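Local coordinates for protein 8-demethyl-8-aminoriboflavin-5'-phosphate synthase (Streptomyces davawensis JCM 4913, PDB 5MJI) that catalyses the replacement of the C-8 methyl group of FMN by an amino group on the way to the antibiotic roseoflavin, at residues A[9-14]-A[88-93]; A[127-132]-A[159-164]. One frame throughout, in Å; residues are numbered along the deposited sequence.

Interaction 1: A[9-14]-A[88-93]; sequences NTTLRR and ATPITL. With 7O6 ([(2~{S},3~{R},4~{R})-5-[8-methanoyl-7-methyl-2,4-bis(oxidanylidene)-1~{H}-benzo[g]pteridin-10-ium-10-yl]-2,3,4-tris(oxidanyl)pentyl] dihydrogen phosphate), chain B.
T10 gives its backbone N-H to A88 O (N to O 3.0 Å), beside the parallel pairing of N9 with A88. Just beyond it the side chains of T10 and T89 slant across each other. With chi1 at 61°, T10 OG1 sits between its own backbone N and carbonyl carbon, which brings it 3.0 Å from T89 OG1. The T89 hydroxyl donates to P90 O (OG1 to O 2.7 Å), in the carbonyl plane and on a lone pair. N9 OD1 accepts from T11 N two residues on, an Asx turn that starts the phosphate-binding loop, while its ND2 bonds to Q22 OE1 of helix 20-34. P90 lays its ring against that loop, CG 3.7 Å from T11 CA.

Phosphate oxygen O3 of the bound 8-formyl FMN takes three hydrogen bonds from this loop. T11 OG1, swung anti to its N (chi1 -177°), lies 2.6 Å from O3; R13 NE and NH1, each 3.1 Å from O3, meet it at the edge of the guanidinium, in plane. R13 NH2 makes a salt bridge to D58 of the second subunit. R13 is also important for positioning the donor glutamate. At the isoalloxazine end, L93 N bonds to flavin N2 (3.1 Å).

Helix 20-34 packs on N9, A88 and P90, helix 98-107 on T10, L12 and T89, and strand 126-132 runs beside A88 and T89.

Interaction 2: A[127-132]-A[159-164]; sequences AGLLMC and NAAAYW. With 7O6 ([(2~{S},3~{R},4~{R})-5-[8-methanoyl-7-methyl-2,4-bis(oxidanylidene)-1~{H}-benzo[g]pteridin-10-ium-10-yl]-2,3,4-tris(oxidanyl)pentyl] dihydrogen phosphate), chain B.
L129 O accepts the shortest backbone bond of this pair, from A162 N at 2.9 Å and nearly straight (169° at the hydrogen), with A161 CA-H also turned toward it. The next carbonyl across, A162 O, is likewise met twice: by M131 N at 3.0 Å, lying in the carbonyl plane, and by L130 CA-H. L129 N to A160 O and W164 N to M131 O complete the parallel pairing.

Side chains alternate between the faces. On the face of helix 138-152, M131 bends at chi3 (-69°), which brings CE to 3.9 Å from A161 CB, while its CB abuts Y163 CB. The Y163 hydroxyl bonds to E135 of the fourth subunit. On the other face, L130 CD2 rests 3.9 Å from A162 CB. Farther along, C132 SG lies 4.2 Å from W164 CE3, an oblique sulfur-aromatic contact.

At the C-terminal end of its strand, C132 O comes within 3.1 Å of the ribityl O5. Main-chain bonds thus set the register of this beta-alpha-beta unit, whose crossover is helix 138-152, and apolar side chains pack against one another on both faces: the chemistry of a buried sheet core carrying one flavin-binding residue at the C-terminal end of an inner strand.

In the fold
From the N terminus, strand 4-9 runs into the loop 9-14, and interaction 1 closes a loop of 73 residues when the chain returns as strand 84-90, having formed helix 20-34, the outer strand 38-43 and helix 72-81 on the way. Interaction 2 opens only afterwards and closes a shorter loop of 26 residues, the beta-alpha-beta unit of strand 126-132, helix 138-152 and strand 161-164. The two are in series, neither nested nor crossed. They meet because strands 84-90 and 126-132 are neighbours in the sheet, with T89 N probably bonded to L130 O. Together they span the flavodoxin-like sheet from strand 4-9 across 84-90 and 126-132 to the outer strand 161-164, and both reach the FMN derivative.

Interaction 1: A[9-14]-A[88-93]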
ATOM      1  N   ASN A   9     -19.541  -1.407 -11.335  1.00 35.63           N
ATOM      2  CA  ASN A   9     -19.105  -0.015 -11.353  1.00 34.49           C
ATOM      3  C   ASN A   9     -19.366   0.577  -9.968  1.00 38.99           C
ATOM      4  O   ASN A   9     -20.520   0.718  -9.554  1.00 37.59           O
ATOM      5  CB  ASN A   9     -19.846   0.759 -12.441  1.00 37.86           C
ATOM      6  CG  ASN A   9     -19.358   2.195 -12.568  1.00 41.10           C
ATOM      7  OD1 ASN A   9     -18.704   2.712 -11.665  1.00 35.01           O
ATOM      8  ND2 ASN A   9     -19.663   2.842 -13.703  1.00 37.36           N
ATOM      9  N   THR A  10     -18.299   0.926  -9.243  1.00 35.66           N
ATOM     10  CA  THR A  10     -18.422   1.402  -7.868  1.00 35.22           C
ATOM     11  C   THR A  10     -18.238   2.919  -7.758  1.00 34.09           C
ATOM     12  O   THR A  10     -17.828   3.431  -6.710  1.00 32.87           O
ATOM     13  CB  THR A  10     -17.449   0.644  -6.969  1.00 39.22           C
ATOM     14  OG1 THR A  10     -16.100   0.877  -7.400  1.00 34.15           O
ATOM     15  CG2 THR A  10     -17.750  -0.884  -7.022  1.00 31.88           C
ATOM     16  N   THR A  11     -18.580   3.649  -8.821  1.00 34.00           N
ATOM     17  CA  THR A  11     -18.655   5.102  -8.766  1.00 36.83           C
ATOM     18  C   THR A  11     -19.589   5.557  -7.641  1.00 35.66           C
ATOM     19  O   THR A  11     -20.537   4.862  -7.266  1.00 36.40           O
ATOM     20  CB  THR A  11     -19.151   5.650 -10.110  1.00 35.26           C
ATOM     21  OG1 THR A  11     -19.160   7.081 -10.074  1.00 37.80           O
ATOM     22  CG2 THR A  11     -20.580   5.163 -10.404  1.00 34.12           C
ATOM     23  N   LEU A  12     -19.317   6.746  -7.108  1.00 36.30           N
ATOM     24  CA  LEU A  12     -20.148   7.337  -6.062  1.00 36.09           C
ATOM     25  C   LEU A  12     -21.375   8.069  -6.606  1.00 35.81           C
ATOM     26  O   LEU A  12     -22.192   8.545  -5.806  1.00 41.05           O
ATOM     27  CB  LEU A  12     -19.313   8.310  -5.207  1.00 32.70           C
ATOM     28  CG  LEU A  12     -18.121   7.668  -4.474  1.00 40.47           C
ATOM     29  CD1 LEU A  12     -17.279   8.691  -3.737  1.00 41.75           C
ATOM     30  CD2 LEU A  12     -18.572   6.565  -3.519  1.00 36.90           C
ATOM     31  N   ARG A  13     -21.526   8.184  -7.923  1.00 34.08           N
ATOM     32  CA  ARG A  13     -22.592   8.980  -8.519  1.00 39.34           C
ATOM     33  C   ARG A  13     -23.664   8.069  -9.118  1.00 41.55           C
ATOM     34  O   ARG A  13     -23.358   7.136  -9.866  1.00 34.76           O
ATOM     35  CB  ARG A  13     -22.034   9.944  -9.575  1.00 40.61           C
ATOM     36  CG  ARG A  13     -21.451   9.301 -10.824  1.00 38.54           C
ATOM     37  CD  ARG A  13     -20.523  10.269 -11.578  1.00 43.15           C
ATOM     38  NE  ARG A  13     -19.188  10.297 -10.984  1.00 46.24           N
ATOM     39  CZ  ARG A  13     -18.717  11.287 -10.234  1.00 45.91           C
ATOM     40  NH1 ARG A  13     -17.497  11.195  -9.716  1.00 45.90           N
ATOM     41  NH2 ARG A  13     -19.465  12.358  -9.986  1.00 42.94           N
ATOM     42  N   ARG A  14     -24.915   8.349  -8.776  1.00 39.99           N
ATOM     43  CA  ARG A  14     -26.053   7.602  -9.292  1.00 41.30           C
ATOM     44  C   ARG A  14     -26.220   7.772 -10.798  1.00 40.47           C
ATOM     45  O   ARG A  14     -25.945   8.830 -11.362  1.00 41.91           O
ATOM     46  CB  ARG A  14     -27.335   8.067  -8.600  1.00 41.85           C
ATOM     47  CG  ARG A  14     -27.695   7.262  -7.393  1.00 45.47           C
ATOM     48  CD  ARG A  14     -29.048   7.678  -6.804  1.00 50.43           C
ATOM     49  NE  ARG A  14     -29.184   7.017  -5.516  1.00 48.80           N
ATOM     50  CZ  ARG A  14     -29.778   5.846  -5.342  1.00 46.73           C
ATOM     51  NH1 ARG A  14     -30.360   5.236  -6.364  1.00 45.30           N
ATOM     52  NH2 ARG A  14     -29.817   5.310  -4.134  1.00 49.30           N
ATOM     53  N   ALA A  88     -14.912  -2.599 -11.144  1.00 34.05           N
ATOM     54  CA  ALA A  88     -14.597  -1.441 -11.968  1.00 33.06           C
ATOM     55  C   ALA A  88     -14.728  -0.220 -11.057  1.00 37.45           C
ATOM     56  O   ALA A  88     -15.830   0.294 -10.851  1.00 34.83           O
ATOM     57  CB  ALA A  88     -15.530  -1.359 -13.177  1.00 32.64           C
ATOM     58  N   THR A  89     -13.607   0.239 -10.503  1.00 34.49           N
ATOM     59  CA  THR A  89     -13.671   1.242  -9.450  1.00 33.42           C
ATOM     60  C   THR A  89     -12.907   2.501  -9.837  1.00 34.42           C
ATOM     61  O   THR A  89     -11.771   2.413 -10.330  1.00 34.08           O
ATOM     62  CB  THR A  89     -13.119   0.693  -8.091  1.00 34.84           C
ATOM     63  OG1 THR A  89     -13.248   1.712  -7.085  1.00 33.71           O
ATOM     64  CG2 THR A  89     -11.647   0.222  -8.190  1.00 32.39           C
ATOM     65  N   PRO A  90     -13.485   3.682  -9.633  1.00 35.19           N
ATOM     66  CA  PRO A  90     -12.654   4.890  -9.580  1.00 35.62           C
ATOM     67  C   PRO A  90     -11.669   4.782  -8.424  1.00 35.54           C
ATOM     68  O   PRO A  90     -11.811   3.960  -7.517  1.00 35.20           O
ATOM     69  CB  PRO A  90     -13.655   6.026  -9.336  1.00 34.95           C
ATOM     70  CG  PRO A  90     -15.023   5.433  -9.434  1.00 30.95           C
ATOM     71  CD  PRO A  90     -14.895   3.944  -9.286  1.00 33.78           C
ATOM     72  N   ILE A  91     -10.670   5.648  -8.441  1.00 34.85           N
ATOM     73  CA  ILE A  91      -9.700   5.709  -7.360  1.00 33.58           C
ATOM     74  C   ILE A  91     -10.043   6.882  -6.458  1.00 36.28           C
ATOM     75  O   ILE A  91     -10.275   8.009  -6.919  1.00 34.05           O
ATOM     76  CB  ILE A  91      -8.267   5.821  -7.896  1.00 41.34           C
ATOM     77  CG1 ILE A  91      -7.914   4.526  -8.650  1.00 37.61           C
ATOM     78  CG2 ILE A  91      -7.294   6.126  -6.725  1.00 35.41           C
ATOM     79  CD1 ILE A  91      -6.682   4.633  -9.544  1.00 39.91           C
ATOM     80  N   THR A  92     -10.060   6.619  -5.169  1.00 34.33           N
ATOM     81  CA  THR A  92     -10.414   7.626  -4.193  1.00 36.07           C
ATOM     82  C   THR A  92      -9.483   7.452  -3.000  1.00 37.24           C
ATOM     83  O   THR A  92      -9.411   6.365  -2.425  1.00 35.47           O
ATOM     84  CB  THR A  92     -11.900   7.438  -3.870  1.00 45.60           C
ATOM     85  OG1 THR A  92     -12.685   8.497  -4.446  1.00 50.48           O
ATOM     86  CG2 THR A  92     -12.147   7.251  -2.458  1.00 34.82           C
ATOM     87  N   LEU A  93      -8.701   8.494  -2.681  1.00 39.82           N
ATOM     88  CA  LEU A  93      -7.766   8.450  -1.543  1.00 35.59           C
ATOM     89  C   LEU A  93      -6.733   7.341  -1.705  1.00 37.99           C
ATOM     90  O   LEU A  93      -6.354   6.685  -0.735  1.00 31.07           O
ATOM     91  CB  LEU A  93      -8.503   8.264  -0.211  1.00 35.85           C
ATOM     92  CG  LEU A  93      -9.825   8.990  -0.028  1.00 43.51           C
ATOM     93  CD1 LEU A  93     -10.534   8.466   1.214  1.00 40.42           C
ATOM     94  CD2 LEU A  93      -9.544  10.482   0.059  1.00 39.46           C
TER
HETATM   95  C6  7O6 B 301     -10.406  11.391  -6.405  1.00 34.04           C
HETATM   96  C5  7O6 B 301     -10.241  11.411  -8.893  1.00 32.62           C
HETATM   97  C4  7O6 B 301     -10.853  10.219  -9.682  1.00 41.66           C
HETATM   98  C3  7O6 B 301     -12.364  10.279  -9.846  1.00 45.28           C
HETATM   99  C2  7O6 B 301     -12.746   9.729 -11.212  1.00 47.43           C
HETATM  100  C1  7O6 B 301     -14.238   9.485 -11.101  1.00 37.29           C
HETATM  101  O1  7O6 B 301     -16.926   9.171 -12.720  1.00 38.79           O
HETATM  102  P1  7O6 B 301     -16.271   8.181 -11.870  1.00 37.72           P
HETATM  103  O2  7O6 B 301     -16.617   6.874 -12.426  1.00 36.75           O
HETATM  104  O3  7O6 B 301     -16.856   8.286 -10.539  1.00 35.30           O
HETATM  105  O4  7O6 B 301     -14.636   8.395 -11.863  1.00 41.43           O
HETATM  106  O5  7O6 B 301     -12.094   8.527 -11.507  1.00 43.96           O
HETATM  107  O6  7O6 B 301     -12.965  11.544  -9.687  1.00 51.58           O
HETATM  108  O7  7O6 B 301     -10.631   8.920  -9.176  1.00 37.10           O
HETATM  109  N1  7O6 B 301      -9.686  11.082  -7.583  1.00 36.05           N
HETATM  110  C7  7O6 B 301     -11.663  11.979  -6.465  1.00 39.61           C
HETATM  111  C8  7O6 B 301     -12.333  12.247  -5.280  1.00 41.02           C
HETATM  112  C9  7O6 B 301     -13.718  12.899  -5.349  1.00 46.07           C
HETATM  113  C10 7O6 B 301     -11.811  11.946  -4.031  1.00 38.18           C
HETATM  114  C11 7O6 B 301     -12.611  12.255  -2.752  1.00 35.97           C
HETATM  115  C12 7O6 B 301     -10.560  11.355  -3.971  1.00 38.94           C
HETATM  116  C13 7O6 B 301      -9.855  11.072  -5.152  1.00 37.16           C
HETATM  117  N2  7O6 B 301      -8.633  10.491  -5.023  1.00 35.91           N
HETATM  118  C14 7O6 B 301      -8.419  10.505  -7.450  1.00 33.62           C
HETATM  119  N3  7O6 B 301      -7.746  10.248  -8.585  1.00 36.71           N
HETATM  120  C15 7O6 B 301      -7.947  10.218  -6.160  1.00 37.95           C
HETATM  121  C16 7O6 B 301      -6.600   9.568  -6.045  1.00 33.23           C
HETATM  122  O8  7O6 B 301      -6.063   9.241  -4.809  1.00 38.84           O
HETATM  123  N4  7O6 B 301      -5.881   9.280  -7.213  1.00 36.56           N
HETATM  124  C17 7O6 B 301      -6.424   9.618  -8.489  1.00 31.90           C
HETATM  125  O9  7O6 B 301      -5.713   9.361  -9.648  1.00 37.09           O
HETATM  126  O10 7O6 B 301     -14.379  12.689  -6.308  1.00 51.49           O

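Interaction 2: A[127-132]-A[159-164]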
ATOM      1  N   ALA A 127     -11.054 -13.112 -11.075  1.00 35.27           N
ATOM      2  CA  ALA A 127     -11.220 -11.684 -10.862  1.00 35.70           C
ATOM      3  C   ALA A 127     -10.361 -10.897 -11.847  1.00 38.73           C
ATOM      4  O   ALA A 127      -9.259 -11.321 -12.207  1.00 35.62           O
ATOM      5  CB  ALA A 127     -10.878 -11.307  -9.411  1.00 36.76           C
ATOM      6  N   GLY A 128     -10.908  -9.774 -12.312  1.00 37.21           N
ATOM      7  CA  GLY A 128     -10.134  -8.738 -12.963  1.00 35.82           C
ATOM      8  C   GLY A 128     -10.531  -7.396 -12.367  1.00 37.25           C
ATOM      9  O   GLY A 128     -11.427  -7.320 -11.528  1.00 35.72           O
ATOM     10  N   LEU A 129      -9.856  -6.345 -12.825  1.00 37.58           N
ATOM     11  CA  LEU A 129     -10.094  -5.002 -12.319  1.00 38.78           C
ATOM     12  C   LEU A 129     -10.088  -3.997 -13.450  1.00 36.46           C
ATOM     13  O   LEU A 129      -9.236  -4.054 -14.336  1.00 39.62           O
ATOM     14  CB  LEU A 129      -9.030  -4.557 -11.334  1.00 38.66           C
ATOM     15  CG  LEU A 129      -9.054  -4.954  -9.887  1.00 50.30           C
ATOM     16  CD1 LEU A 129      -7.909  -4.216  -9.235  1.00 44.19           C
ATOM     17  CD2 LEU A 129     -10.377  -4.596  -9.256  1.00 48.45           C
ATOM     18  N   LEU A 130     -11.000  -3.043 -13.374  1.00 37.18           N
ATOM     19  CA  LEU A 130     -10.955  -1.837 -14.186  1.00 37.46           C
ATOM     20  C   LEU A 130     -10.853  -0.677 -13.215  1.00 39.01           C
ATOM     21  O   LEU A 130     -11.613  -0.619 -12.245  1.00 42.06           O
ATOM     22  CB  LEU A 130     -12.202  -1.700 -15.065  1.00 35.70           C
ATOM     23  CG  LEU A 130     -12.372  -2.761 -16.162  1.00 36.28           C
ATOM     24  CD1 LEU A 130     -13.744  -2.615 -16.838  1.00 34.23           C
ATOM     25  CD2 LEU A 130     -11.254  -2.641 -17.195  1.00 35.35           C
ATOM     26  N   MET A 131      -9.900   0.216 -13.432  1.00 37.23           N
ATOM     27  CA  MET A 131      -9.703   1.322 -12.506  1.00 36.23           C
ATOM     28  C   MET A 131      -9.553   2.621 -13.281  1.00 37.48           C
ATOM     29  O   MET A 131      -8.991   2.644 -14.380  1.00 35.55           O
ATOM     30  CB  MET A 131      -8.476   1.116 -11.612  1.00 32.55           C
ATOM     31  CG  MET A 131      -8.615   0.026 -10.555  1.00 38.25           C
ATOM     32  SD  MET A 131      -6.994  -0.335  -9.860  1.00 31.42           S
ATOM     33  CE  MET A 131      -6.234  -1.102 -11.296  1.00 35.21           C
ATOM     34  N   CYS A 132     -10.055   3.701 -12.700  1.00 37.16           N
ATOM     35  CA  CYS A 132      -9.948   5.007 -13.323  1.00 34.91           C
ATOM     36  C   CYS A 132      -9.556   6.021 -12.259  1.00 35.39           C
ATOM     37  O   CYS A 132     -10.227   6.113 -11.230  1.00 38.14           O
ATOM     38  CB  CYS A 132     -11.289   5.393 -13.955  1.00 37.28           C
ATOM     39  SG  CYS A 132     -11.111   6.661 -15.116  1.00 47.41           S
ATOM     40  N   ASN A 159      -1.867  -9.795 -16.061  1.00 35.56           N
ATOM     41  CA  ASN A 159      -2.361  -8.587 -16.718  1.00 36.91           C
ATOM     42  C   ASN A 159      -3.872  -8.437 -16.539  1.00 40.72           C
ATOM     43  O   ASN A 159      -4.615  -8.119 -17.470  1.00 38.07           O
ATOM     44  CB  ASN A 159      -1.953  -8.575 -18.195  1.00 39.16           C
ATOM     45  CG  ASN A 159      -0.457  -8.755 -18.375  1.00 38.07           C
ATOM     46  OD1 ASN A 159      -0.005  -9.764 -18.910  1.00 41.62           O
ATOM     47  ND2 ASN A 159       0.322  -7.785 -17.893  1.00 37.66           N
ATOM     48  N   ALA A 160      -4.321  -8.661 -15.306  1.00 36.29           N
ATOM     49  CA  ALA A 160      -5.737  -8.652 -14.972  1.00 38.46           C
ATOM     50  C   ALA A 160      -6.253  -7.288 -14.553  1.00 40.58           C
ATOM     51  O   ALA A 160      -7.473  -7.125 -14.410  1.00 37.36           O
ATOM     52  CB  ALA A 160      -6.016  -9.650 -13.842  1.00 40.88           C
ATOM     53  N   ALA A 161      -5.378  -6.305 -14.347  1.00 36.41           N
ATOM     54  CA  ALA A 161      -5.802  -4.985 -13.901  1.00 40.04           C
ATOM     55  C   ALA A 161      -5.571  -3.998 -15.039  1.00 41.40           C
ATOM     56  O   ALA A 161      -4.430  -3.760 -15.442  1.00 41.60           O
ATOM     57  CB  ALA A 161      -5.059  -4.568 -12.631  1.00 40.78           C
ATOM     58  N   ALA A 162      -6.654  -3.456 -15.581  1.00 36.18           N
ATOM     59  CA  ALA A 162      -6.581  -2.467 -16.644  1.00 37.58           C
ATOM     60  C   ALA A 162      -7.087  -1.140 -16.100  1.00 38.30           C
ATOM     61  O   ALA A 162      -7.986  -1.114 -15.261  1.00 36.49           O
ATOM     62  CB  ALA A 162      -7.412  -2.894 -17.855  1.00 34.85           C
ATOM     63  N   TYR A 163      -6.515  -0.034 -16.568  1.00 34.30           N
ATOM     64  CA  TYR A 163      -6.781   1.224 -15.883  1.00 36.52           C
ATOM     65  C   TYR A 163      -6.433   2.399 -16.785  1.00 34.72           C
ATOM     66  O   TYR A 163      -5.686   2.262 -17.755  1.00 37.02           O
ATOM     67  CB  TYR A 163      -5.987   1.309 -14.566  1.00 34.49           C
ATOM     68  CG  TYR A 163      -4.497   1.211 -14.816  1.00 34.69           C
ATOM     69  CD1 TYR A 163      -3.746   2.355 -15.066  1.00 36.51           C
ATOM     70  CD2 TYR A 163      -3.857  -0.028 -14.874  1.00 36.31           C
ATOM     71  CE1 TYR A 163      -2.400   2.284 -15.328  1.00 36.89           C
ATOM     72  CE2 TYR A 163      -2.490  -0.113 -15.154  1.00 40.00           C
ATOM     73  CZ  TYR A 163      -1.781   1.054 -15.384  1.00 38.74           C
ATOM     74  OH  TYR A 163      -0.451   1.018 -15.655  1.00 43.69           O
ATOM     75  N   TRP A 164      -6.966   3.566 -16.425  1.00 32.65           N
ATOM     76  CA  TRP A 164      -6.599   4.832 -17.034  1.00 36.58           C
ATOM     77  C   TRP A 164      -6.182   5.795 -15.935  1.00 36.01           C
ATOM     78  O   TRP A 164      -6.822   5.853 -14.886  1.00 35.10           O
ATOM     79  CB  TRP A 164      -7.766   5.442 -17.840  1.00 32.12           C
ATOM     80  CG  TRP A 164      -7.379   6.704 -18.574  1.00 35.07           C
ATOM     81  CD1 TRP A 164      -6.918   6.800 -19.865  1.00 33.32           C
ATOM     82  CD2 TRP A 164      -7.410   8.040 -18.057  1.00 37.32           C
ATOM     83  NE1 TRP A 164      -6.652   8.121 -20.175  1.00 35.43           N
ATOM     84  CE2 TRP A 164      -6.957   8.900 -19.085  1.00 38.78           C
ATOM     85  CE3 TRP A 164      -7.777   8.595 -16.822  1.00 36.12           C
ATOM     86  CZ2 TRP A 164      -6.872  10.284 -18.917  1.00 36.81           C
ATOM     87  CZ3 TRP A 164      -7.687   9.973 -16.652  1.00 34.77           C
ATOM     88  CH2 TRP A 164      -7.242  10.804 -17.699  1.00 34.12           C
TER
HETATM   89  C6  7O6 B 301     -10.406  11.391  -6.405  1.00 34.04           C
HETATM   90  C5  7O6 B 301     -10.241  11.411  -8.893  1.00 32.62           C
HETATM   91  C4  7O6 B 301     -10.853  10.219  -9.682  1.00 41.66           C
HETATM   92  C3  7O6 B 301     -12.364  10.279  -9.846  1.00 45.28           C
HETATM   93  C2  7O6 B 301     -12.746   9.729 -11.212  1.00 47.43           C
HETATM   94  C1  7O6 B 301     -14.238   9.485 -11.101  1.00 37.29           C
HETATM   95  O1  7O6 B 301     -16.926   9.171 -12.720  1.00 38.79           O
HETATM   96  P1  7O6 B 301     -16.271   8.181 -11.870  1.00 37.72           P
HETATM   97  O2  7O6 B 301     -16.617   6.874 -12.426  1.00 36.75           O
HETATM   98  O3  7O6 B 301     -16.856   8.286 -10.539  1.00 35.30           O
HETATM   99  O4  7O6 B 301     -14.636   8.395 -11.863  1.00 41.43           O
HETATM  100  O5  7O6 B 301     -12.094   8.527 -11.507  1.00 43.96           O
HETATM  101  O6  7O6 B 301     -12.965  11.544  -9.687  1.00 51.58           O
HETATM  102  O7  7O6 B 301     -10.631   8.920  -9.176  1.00 37.10           O
HETATM  103  N1  7O6 B 301      -9.686  11.082  -7.583  1.00 36.05           N
HETATM  104  C7  7O6 B 301     -11.663  11.979  -6.465  1.00 39.61           C
HETATM  105  C8  7O6 B 301     -12.333  12.247  -5.280  1.00 41.02           C
HETATM  106  C9  7O6 B 301     -13.718  12.899  -5.349  1.00 46.07           C
HETATM  107  C10 7O6 B 301     -11.811  11.946  -4.031  1.00 38.18           C
HETATM  108  C11 7O6 B 301     -12.611  12.255  -2.752  1.00 35.97           C
HETATM  109  C12 7O6 B 301     -10.560  11.355  -3.971  1.00 38.94           C
HETATM  110  C13 7O6 B 301      -9.855  11.072  -5.152  1.00 37.16           C
HETATM  111  N2  7O6 B 301      -8.633  10.491  -5.023  1.00 35.91           N
HETATM  112  C14 7O6 B 301      -8.419  10.505  -7.450  1.00 33.62           C
HETATM  113  N3  7O6 B 301      -7.746  10.248  -8.585  1.00 36.71           N
HETATM  114  C15 7O6 B 301      -7.947  10.218  -6.160  1.00 37.95           C
HETATM  115  C16 7O6 B 301      -6.600   9.568  -6.045  1.00 33.23           C
HETATM  116  O8  7O6 B 301      -6.063   9.241  -4.809  1.00 38.84           O
HETATM  117  N4  7O6 B 301      -5.881   9.280  -7.213  1.00 36.56           N
HETATM  118  C17 7O6 B 301      -6.424   9.618  -8.489  1.00 31.90           C
HETATM  119  O9  7O6 B 301      -5.713   9.361  -9.648  1.00 37.09           O
HETATM  120  O10 7O6 B 301     -14.379  12.689  -6.308  1.00 51.49           O